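Local coordinates for uncharacterized protein (Leptospirillum rubarum, PDB 3O2I), which is of unknown function and belongs to an uncharacterised family, and forms a two-subunit assembly whose copies share a continuous beta-sheet, at residues Tyr30-Arg35 with Leu74-Val79; Leu45-Tyr50 with His87-Ala92. One frame throughout, in Å; residues are numbered along the deposited sequence.

Contact 1 (Tyr30-Arg35 with Leu74-Val79); sequences YELVSR and LQILEV
Ile76 reaches from the helical segment 74-79 to the strand 30-35 and lays its terminal methyl on the backbone between Leu32 and Ser34. With CG1 anti to the backbone N (chi1 -171°) and the chain extended beyond it, CD1 is carried well out from the helix. There Ile76 CD1 lies 3.3 Å from Leu32 O and 3.6 Å from Ser34 N, so the methyl rests against peptide groups as well as side chains. Its apolar partner is the root of the leucine, Leu32 CB at 3.6 Å from Ile76 CD1, while Ser34 CB borders the same methyl at 4.1 Å. A long, branched aliphatic side chain suits this place: where the axes of the two segments come within 8.7 Å at their closest, its extended chain reaches across to the strand. A small serine is consistent with the close approach here, the CA atoms of Ser34 and Ile76 being 6.9 Å apart.

One turn later comes Val79, whose CG1 touches Leu32 CD1 at 4.0 Å. The two side chains cross obliquely, methyl against methyl, and Leu32 therefore meets Ile76 through its CB and Val79 through a branch end. The side-chain contacts of Ile76 and Val79 with Leu32 are apolar, and all the touching residues are buried.

The strand and helix segments run nearly antiparallel, at 168°, so going along the helix from Ile76 to Val79 leads back along the strand from Ser34 toward Leu32. Helix 53-63 closes the adjoining side, with Phe56 and Leu60 against Leu32, and Leu60 and Ala63 against Val79. Ile43 of strand 41-47, the neighbour of 28-35 in the sheet, also touches Ile76. Along its other edge, strand 28-35 pairs in parallel with a strand of the second subunit, so this helix-on-sheet layer lies beside the dimer interface.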
loop_
_atom_site.group_PDB
_atom_site.type_symbol
_atom_site.label_atom_id
_atom_site.label_comp_id
_atom_site.label_asym_id
_atom_site.label_seq_id
_atom_site.Cartn_x
_atom_site.Cartn_y
_atom_site.Cartn_z
ATOM N N TYR B 30 -1.505 3.639 6.356
ATOM C CA TYR B 30 -0.628 4.794 6.522
ATOM C C TYR B 30 0.817 4.405 6.253
ATOM O O TYR B 30 1.411 3.614 6.986
ATOM C CB TYR B 30 -0.813 5.438 7.918
ATOM C CG TYR B 30 -2.212 5.958 8.038
ATOM C CD1 TYR B 30 -2.519 7.263 7.690
ATOM C CD2 TYR B 30 -3.246 5.119 8.413
ATOM C CE1 TYR B 30 -3.818 7.720 7.735
ATOM C CE2 TYR B 30 -4.539 5.572 8.472
ATOM C CZ TYR B 30 -4.819 6.869 8.121
ATOM O OH TYR B 30 -6.111 7.309 8.160
ATOM N N GLU B 31 1.372 4.962 5.184
ATOM C CA GLU B 31 2.741 4.666 4.808
ATOM C C GLU B 31 3.734 5.781 5.166
ATOM O O GLU B 31 3.461 6.962 4.964
ATOM C CB GLU B 31 2.818 4.379 3.314
ATOM C CG GLU B 31 4.187 3.964 2.836
ATOM C CD GLU B 31 4.246 3.832 1.315
ATOM O OE1 GLU B 31 3.297 4.281 0.640
ATOM O OE2 GLU B 31 5.238 3.271 0.804
ATOM N N LEU B 32 4.895 5.375 5.674
ATOM C CA LEU B 32 6.010 6.281 5.951
ATOM C C LEU B 32 7.181 5.889 5.070
ATOM O O LEU B 32 7.586 4.719 5.032
ATOM C CB LEU B 32 6.425 6.183 7.420
ATOM C CG LEU B 32 5.400 6.586 8.482
ATOM C CD1 LEU B 32 5.822 6.096 9.855
ATOM C CD2 LEU B 32 5.184 8.084 8.502
ATOM N N VAL B 33 7.731 6.864 4.360
ATOM C CA VAL B 33 8.796 6.592 3.407
ATOM C C VAL B 33 10.100 7.322 3.771
ATOM O O VAL B 33 10.098 8.522 4.046
ATOM C CB VAL B 33 8.370 7.003 1.992
ATOM C CG1 VAL B 33 9.507 6.784 1.010
ATOM C CG2 VAL B 33 7.098 6.222 1.551
ATOM N N SER B 34 11.204 6.584 3.769
ATOM C CA SER B 34 12.535 7.176 3.856
ATOM C C SER B 34 13.168 7.084 2.479
ATOM O O SER B 34 13.594 6.014 2.049
ATOM C CB SER B 34 13.395 6.449 4.896
ATOM O OG SER B 34 14.745 6.896 4.873
ATOM N N ARG B 35 13.213 8.210 1.783
ATOM C CA ARG B 35 13.721 8.255 0.422
ATOM C C ARG B 35 15.243 8.131 0.371
ATOM O O ARG B 35 15.951 8.745 1.168
ATOM C CB ARG B 35 13.283 9.552 -0.253
ATOM C CG ARG B 35 11.783 9.689 -0.381
ATOM C CD ARG B 35 11.405 11.043 -0.943
ATOM N NE ARG B 35 9.989 11.309 -0.732
ATOM C CZ ARG B 35 9.495 12.488 -0.381
ATOM N NH1 ARG B 35 10.312 13.522 -0.191
ATOM N NH2 ARG B 35 8.182 12.632 -0.213
ATOM N N LEU B 74 16.782 6.642 10.113
ATOM C CA LEU B 74 16.704 5.952 11.400
ATOM C C LEU B 74 15.485 6.411 12.199
ATOM O O LEU B 74 14.831 5.610 12.880
ATOM C CB LEU B 74 17.983 6.160 12.219
ATOM C CG LEU B 74 19.296 5.636 11.626
ATOM C CD1 LEU B 74 20.497 6.041 12.483
ATOM C CD2 LEU B 74 19.243 4.125 11.441
ATOM N N GLN B 75 15.181 7.704 12.115
ATOM C CA GLN B 75 14.047 8.266 12.842
ATOM C C GLN B 75 12.722 7.634 12.415
ATOM O O GLN B 75 11.826 7.454 13.237
ATOM C CB GLN B 75 13.989 9.784 12.651
ATOM C CG GLN B 75 12.758 10.443 13.254
ATOM C CD GLN B 75 12.924 10.756 14.725
ATOM O OE1 GLN B 75 11.947 11.013 15.434
ATOM N NE2 GLN B 75 14.169 10.753 15.192
ATOM N N ILE B 76 12.598 7.299 11.131
ATOM C CA ILE B 76 11.363 6.708 10.621
ATOM C C ILE B 76 10.993 5.483 11.439
ATOM O O ILE B 76 9.831 5.287 11.778
ATOM C CB ILE B 76 11.449 6.344 9.127
ATOM C CG1 ILE B 76 10.067 5.938 8.602
ATOM C CG2 ILE B 76 12.470 5.230 8.881
ATOM C CD1 ILE B 76 10.015 5.746 7.088
ATOM N N LEU B 77 11.999 4.682 11.774
ATOM C CA LEU B 77 11.814 3.493 12.602
ATOM C C LEU B 77 11.191 3.836 13.948
ATOM O O LEU B 77 10.368 3.082 14.476
ATOM C CB LEU B 77 13.153 2.788 12.822
ATOM C CG LEU B 77 13.848 2.266 11.568
ATOM C CD1 LEU B 77 15.155 1.582 11.934
ATOM C CD2 LEU B 77 12.924 1.311 10.794
ATOM N N GLU B 78 11.587 4.984 14.496
ATOM C CA GLU B 78 11.133 5.397 15.821
ATOM C C GLU B 78 9.691 5.893 15.791
ATOM O O GLU B 78 8.883 5.520 16.638
ATOM C CB GLU B 78 12.077 6.465 16.413
ATOM C CG GLU B 78 13.553 6.067 16.366
ATOM C CD GLU B 78 14.399 6.760 17.430
ATOM O OE1 GLU B 78 15.555 7.139 17.124
ATOM O OE2 GLU B 78 13.909 6.924 18.569
ATOM N N VAL B 79 9.374 6.735 14.813
ATOM C CA VAL B 79 8.009 7.205 14.595
ATOM C C VAL B 79 7.029 6.028 14.421
ATOM O O VAL B 79 5.944 6.000 15.018
ATOM C CB VAL B 79 7.951 8.117 13.350
ATOM C CG1 VAL B 79 6.507 8.452 12.990
ATOM C CG2 VAL B 79 8.777 9.381 13.585
#

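Contact 2 (Leu45-Tyr50 with His87-Ala92); sequences LLHSEY and HGFVEA
His47 and Phe89 meet as a T-shaped pair, the imidazole edge directed at the face of the phenyl ring, with centroids 4.8 Å apart and planes at 68°. His47 CD2 stands almost over the centre of the Phe89 ring, and His47 CB touches Phe89 CE1. CG of His47 lies anti to the backbone N (chi1 -157°), which directs the imidazole to the phenyl face and to His87 O. The imidazole is also gripped at both nitrogens, each partner lying close to the ring plane: His47 NE2 donates to His87 O at 2.9 Å, a rather bent bond, and His47 ND1 accepts from Glu49 N at 2.9 Å. Histidine suits this place because one flat ring offers a donor, an acceptor and a C-H edge together. Were an alanine to stand here, His87 O and Glu49 N would probably lose these partners, and the face of Phe89 the edge that rests on it.

Next to the ring pair the backbones join as antiparallel strands. Leu46 and Val90 form a hydrogen-bonded pair, Leu46 N to Val90 O at 2.7 Å and Val90 N to Leu46 O at 2.9 Å. On their face of the sheet Leu46 CB packs on Val90 CG2 at 3.5 Å. Leu45 and Glu91, the adjacent non-hydrogen-bonded pair, face the other way, where Leu45 CD2 lies against the aliphatic root of Glu91.

Farther out, Trp51 stacks on Phe89 and meets His47 edge-to-face, while Leu59 and Leu83 bring two helices to the phenylalanine. Gly88, with its positive phi, suits the turn out of helix 72-87, a helix-to-strand connection that returns the chain to an antiparallel sheet, short strand 90-91 pairing with 41-47.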
loop_
_atom_site.group_PDB
_atom_site.type_symbol
_atom_site.label_atom_id
_atom_site.label_comp_id
_atom_site.label_asym_id
_atom_site.label_seq_id
_atom_site.Cartn_x
_atom_site.Cartn_y
_atom_site.Cartn_z
ATOM N N LEU B 45 1.613 1.071 7.811
ATOM C CA LEU B 45 0.848 0.900 9.047
ATOM C C LEU B 45 -0.648 0.834 8.759
ATOM O O LEU B 45 -1.145 1.481 7.846
ATOM C CB LEU B 45 1.108 2.057 10.004
ATOM C CG LEU B 45 2.558 2.339 10.398
ATOM C CD1 LEU B 45 2.585 3.457 11.441
ATOM C CD2 LEU B 45 3.225 1.095 10.942
ATOM N N LEU B 46 -1.362 0.067 9.565
ATOM C CA LEU B 46 -2.800 -0.084 9.416
ATOM C C LEU B 46 -3.502 0.499 10.614
ATOM O O LEU B 46 -3.012 0.381 11.731
ATOM C CB LEU B 46 -3.163 -1.571 9.338
ATOM C CG LEU B 46 -3.098 -2.292 8.000
ATOM C CD1 LEU B 46 -2.358 -1.453 6.976
ATOM C CD2 LEU B 46 -2.488 -3.688 8.171
ATOM N N HIS B 47 -4.658 1.109 10.387
ATOM C CA HIS B 47 -5.520 1.530 11.489
ATOM C C HIS B 47 -6.984 1.315 11.122
ATOM O O HIS B 47 -7.365 1.464 9.964
ATOM C CB HIS B 47 -5.286 2.997 11.848
ATOM C CG HIS B 47 -5.683 3.342 13.246
ATOM N ND1 HIS B 47 -7.000 3.420 13.649
ATOM C CD2 HIS B 47 -4.937 3.620 14.343
ATOM C CE1 HIS B 47 -7.048 3.730 14.933
ATOM N NE2 HIS B 47 -5.811 3.848 15.381
ATOM N N SER B 48 -7.799 0.965 12.112
ATOM C CA SER B 48 -9.222 0.762 11.877
ATOM C C SER B 48 -9.960 2.069 11.610
ATOM O O SER B 48 -11.050 2.059 11.048
ATOM C CB SER B 48 -9.883 -0.017 13.025
ATOM O OG SER B 48 -9.846 0.701 14.246
ATOM N N GLU B 49 -9.368 3.194 12.004
ATOM C CA GLU B 49 -10.011 4.485 11.764
ATOM C C GLU B 49 -9.298 5.348 10.732
ATOM O O GLU B 49 -8.115 5.157 10.451
ATOM C CB GLU B 49 -10.204 5.263 13.066
ATOM C CG GLU B 49 -11.271 4.670 13.973
ATOM C CD GLU B 49 -11.995 5.739 14.776
ATOM O OE1 GLU B 49 -11.470 6.164 15.830
ATOM O OE2 GLU B 49 -13.087 6.164 14.344
ATOM N N TYR B 50 -10.043 6.288 10.158
ATOM C CA TYR B 50 -9.483 7.232 9.208
ATOM C C TYR B 50 -8.895 8.423 9.948
ATOM O O TYR B 50 -9.543 9.018 10.810
ATOM C CB TYR B 50 -10.551 7.713 8.222
ATOM C CG TYR B 50 -10.110 8.890 7.377
ATOM C CD1 TYR B 50 -10.664 10.153 7.564
ATOM C CD2 TYR B 50 -9.118 8.742 6.402
ATOM C CE1 TYR B 50 -10.250 11.241 6.800
ATOM C CE2 TYR B 50 -8.693 9.824 5.636
ATOM C CZ TYR B 50 -9.262 11.068 5.835
ATOM O OH TYR B 50 -8.839 12.136 5.073
ATOM N N HIS B 87 -0.944 4.648 19.581
ATOM C CA HIS B 87 -2.203 4.971 18.917
ATOM C C HIS B 87 -2.891 3.806 18.195
ATOM O O HIS B 87 -3.888 4.005 17.500
ATOM C CB HIS B 87 -2.018 6.172 17.986
ATOM C CG HIS B 87 -1.869 7.474 18.706
ATOM N ND1 HIS B 87 -2.934 8.124 19.292
ATOM C CD2 HIS B 87 -0.782 8.248 18.938
ATOM C CE1 HIS B 87 -2.511 9.244 19.851
ATOM N NE2 HIS B 87 -1.208 9.341 19.654
ATOM N N GLY B 88 -2.370 2.598 18.373
ATOM C CA GLY B 88 -3.058 1.404 17.913
ATOM C C GLY B 88 -2.874 1.041 16.449
ATOM O O GLY B 88 -3.638 0.235 15.910
ATOM N N PHE B 89 -1.870 1.629 15.802
ATOM C CA PHE B 89 -1.498 1.233 14.448
ATOM C C PHE B 89 -0.838 -0.141 14.506
ATOM O O PHE B 89 -0.122 -0.463 15.460
ATOM C CB PHE B 89 -0.511 2.234 13.833
ATOM C CG PHE B 89 -1.108 3.581 13.518
ATOM C CD1 PHE B 89 -1.547 3.876 12.240
ATOM C CD2 PHE B 89 -1.189 4.569 14.493
ATOM C CE1 PHE B 89 -2.085 5.116 11.943
ATOM C CE2 PHE B 89 -1.725 5.820 14.200
ATOM C CZ PHE B 89 -2.181 6.092 12.935
ATOM N N VAL B 90 -1.086 -0.962 13.494
ATOM C CA VAL B 90 -0.415 -2.251 13.398
ATOM C C VAL B 90 0.420 -2.226 12.133
ATOM O O VAL B 90 -0.046 -1.768 11.094
ATOM C CB VAL B 90 -1.415 -3.441 13.405
ATOM C CG1 VAL B 90 -2.304 -3.361 14.624
ATOM C CG2 VAL B 90 -2.262 -3.449 12.164
ATOM N N GLU B 91 1.670 -2.666 12.229
ATOM C CA GLU B 91 2.552 -2.624 11.070
ATOM C C GLU B 91 2.274 -3.801 10.156
ATOM O O GLU B 91 2.194 -4.937 10.615
ATOM C CB GLU B 91 4.021 -2.641 11.484
ATOM C CG GLU B 91 4.988 -2.526 10.303
ATOM C CD GLU B 91 6.445 -2.478 10.733
ATOM O OE1 GLU B 91 6.729 -2.763 11.917
ATOM O OE2 GLU B 91 7.304 -2.156 9.884
ATOM N N ALA B 92 2.121 -3.517 8.866
ATOM C CA ALA B 92 1.930 -4.562 7.859
ATOM C C ALA B 92 3.295 -5.064 7.430
ATOM O O ALA B 92 4.304 -4.372 7.616
ATOM C CB ALA B 92 1.176 -4.018 6.672
#

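Contacts 1 and 2, whose centres are about 14 Å apart, attach the two ends of helix 72-87 to one sheet: contact 1 lays its first half on strand 28-35, and contact 2 pairs the strand that follows it with 41-47. The segments alternate along the chain. Tyr30 joins them directly, with a probable hydrogen bond of 2.6 Å from Tyr30 N to Leu45 O, and Tyr30 CD2 packing 3.7 Å from Phe89 CE1. Both contacts also touch the second subunit. The dithiothreitol pocket seen in the crystal is formed by Lys106, Thr107 and Arg110 of helix 106-117, residues belonging to neither contact.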